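NADPH-ferredoxin reductase FprA (Mycobacterium tuberculosis, PDB 2C7G) uses FAD to catalyse electron transfer between NADPH and ferredoxin, and may supply electrons to cytochrome P450 systems. Local coordinates at residues Ala54-Lys59 against Ala163-Thr168. The protein carries 1 engineered substitution. Sequence-based numbering, arbitrary orientation.
Sequences APDQPK and ARILLT. Engineered in segment 54-59: Gln57 (natural residue His).
Arg164 and Asp56 meet edge to edge, the guanidinium and carboxylate planes only 4° apart, while Gln57 NE2 stands over one face of the guanidinium and the methyl of Ala54 lies at its rim. The salt bridge is bidentate and side-on: Arg164 NE donates to Asp56 OD2 at 2.8 Å, and Arg164 NH2 to Asp56 OD1, also at 2.8 Å. Both bonds are almost straight and use the syn lone pairs, so two parallel bonds fix the rotation of each group. The arginine chain leaves the helix extended and bends at chi3 (71°), which turns the NE and NH2 edge toward the acid. At that edge, near the guanidinium plane, Ala54 CB is 3.3 Å from Arg164 NH2. Gln57, an engineered replacement for the natural His, sets its amide 77° to the guanidinium, with NE2 3.6 Å from Arg164 NH2; both are donors, so the approach is a contact only, and Gln57 NE2 has its hydrogen bond with Glu214. Arg164 NH1 is held in turn by Asp161.

A water gives one hydrogen to Asp56 OD2 and the other to Thr168 OG1, while OG1 itself donates to Arg164 O at 2.5 Å, linking the acid to the end of the helix. Beside the polar pair, Ile165 CD1 packs against Pro55 CG at 3.9 Å.

The contact borders the active site, with FAD near Gln57 and a sodium ion near Arg164. It ties the beta turn 54-57, which leads into helix 58-61, to the C-terminal end of helix 157-167 in the NADP-binding Rossmann domain. Tyr132 of helix 125-132 touches both Pro55 and Ile165, and Ala163, Leu166 and Leu167 pack the helix onto strand 193-197.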
loop_
_atom_site.group_PDB
_atom_site.type_symbol
_atom_site.label_atom_id
_atom_site.label_comp_id
_atom_site.label_asym_id
_atom_site.label_seq_id
_atom_site.Cartn_x
_atom_site.Cartn_y
_atom_site.Cartn_z
ATOM N N ALA A 54 25.749 7.833 10.782
ATOM C CA ALA A 54 26.920 7.744 11.646
ATOM C C ALA A 54 27.766 9.022 11.584
ATOM O O ALA A 54 27.779 9.711 10.556
ATOM C CB ALA A 54 27.749 6.498 11.291
ATOM N N PRO A 55 28.455 9.353 12.695
ATOM C CA PRO A 55 29.275 10.566 12.780
ATOM C C PRO A 55 30.461 10.585 11.822
ATOM O O PRO A 55 30.962 11.668 11.521
ATOM C CB PRO A 55 29.751 10.578 14.241
ATOM C CG PRO A 55 29.650 9.147 14.696
ATOM C CD PRO A 55 28.428 8.624 13.983
ATOM N N ASP A 56 30.889 9.413 11.349
ATOM C CA ASP A 56 31.921 9.331 10.291
ATOM C C ASP A 56 31.359 9.480 8.859
ATOM O O ASP A 56 32.050 9.172 7.864
ATOM C CB ASP A 56 32.798 8.065 10.439
ATOM C CG ASP A 56 32.041 6.748 10.191
ATOM O OD1 ASP A 56 30.783 6.699 10.242
ATOM O OD2 ASP A 56 32.730 5.724 9.970
ATOM N N GLN A 57 30.115 9.958 8.750
ATOM C CA GLN A 57 29.471 10.124 7.442
ATOM C C GLN A 57 28.947 11.550 7.198
ATOM O O GLN A 57 27.767 11.734 6.830
ATOM C CB GLN A 57 28.362 9.067 7.230
ATOM C CG GLN A 57 28.814 7.599 7.410
ATOM C CD GLN A 57 29.724 7.073 6.284
ATOM O OE1 GLN A 57 29.829 7.667 5.209
ATOM N NE2 GLN A 57 30.364 5.939 6.533
ATOM N N PRO A 58 29.826 12.562 7.344
ATOM C CA PRO A 58 29.372 13.941 7.190
ATOM C C PRO A 58 28.812 14.224 5.787
ATOM O O PRO A 58 27.826 14.944 5.657
ATOM C CB PRO A 58 30.635 14.765 7.474
ATOM C CG PRO A 58 31.787 13.818 7.174
ATOM C CD PRO A 58 31.276 12.488 7.618
ATOM N N LYS A 59 29.398 13.622 4.750
ATOM C CA LYS A 59 28.908 13.892 3.399
ATOM C C LYS A 59 27.453 13.459 3.229
ATOM O O LYS A 59 26.645 14.208 2.681
ATOM C CB LYS A 59 29.794 13.251 2.336
ATOM C CG LYS A 59 29.334 13.532 0.892
ATOM N N ALA A 163 29.188 -1.753 14.590
ATOM C CA ALA A 163 30.489 -2.408 14.631
ATOM C C ALA A 163 31.593 -1.413 14.325
ATOM O O ALA A 163 32.610 -1.364 15.033
ATOM C CB ALA A 163 30.536 -3.583 13.655
ATOM N N ARG A 164 31.380 -0.601 13.294
ATOM C CA ARG A 164 32.403 0.330 12.816
ATOM C C ARG A 164 32.740 1.392 13.863
ATOM O O ARG A 164 33.919 1.682 14.108
ATOM C CB ARG A 164 31.941 0.956 11.488
ATOM C CG ARG A 164 33.020 1.633 10.656
ATOM C CD ARG A 164 32.450 2.113 9.305
ATOM N NE ARG A 164 31.553 3.255 9.491
ATOM C CZ ARG A 164 30.220 3.206 9.441
ATOM N NH1 ARG A 164 29.579 2.074 9.171
ATOM N NH2 ARG A 164 29.523 4.313 9.645
ATOM N N ILE A 165 31.714 1.956 14.500
ATOM C CA ILE A 165 31.918 2.959 15.552
ATOM C C ILE A 165 32.624 2.383 16.805
ATOM O O ILE A 165 33.478 3.051 17.397
ATOM C CB ILE A 165 30.585 3.705 15.908
ATOM C CG1 ILE A 165 30.031 4.466 14.686
ATOM C CG2 ILE A 165 30.767 4.659 17.084
ATOM C CD1 ILE A 165 30.988 5.513 14.051
ATOM N N LEU A 166 32.281 1.155 17.197
ATOM C CA LEU A 166 32.994 0.469 18.294
ATOM C C LEU A 166 34.473 0.229 18.028
ATOM O O LEU A 166 35.249 0.116 18.976
ATOM C CB LEU A 166 32.338 -0.882 18.610
ATOM C CG LEU A 166 30.984 -0.799 19.309
ATOM C CD1 LEU A 166 30.339 -2.168 19.325
ATOM C CD2 LEU A 166 31.132 -0.226 20.714
ATOM N N LEU A 167 34.865 0.138 16.756
ATOM C CA LEU A 167 36.248 -0.260 16.421
ATOM C C LEU A 167 37.075 0.808 15.709
ATOM O O LEU A 167 38.272 0.583 15.426
ATOM C CB LEU A 167 36.266 -1.544 15.571
ATOM C CG LEU A 167 35.805 -2.845 16.234
ATOM C CD1 LEU A 167 35.524 -3.921 15.186
ATOM C CD2 LEU A 167 36.825 -3.326 17.254
ATOM N N THR A 168 36.455 1.946 15.408
ATOM C CA THR A 168 37.140 3.055 14.729
ATOM C C THR A 168 38.150 3.685 15.688
ATOM O O THR A 168 37.864 3.872 16.863
ATOM C CB THR A 168 36.147 4.133 14.194
ATOM O OG1 THR A 168 35.293 3.560 13.192
ATOM C CG2 THR A 168 36.888 5.330 13.560
HETATM O O HOH W 1 35.050 5.078 10.708
#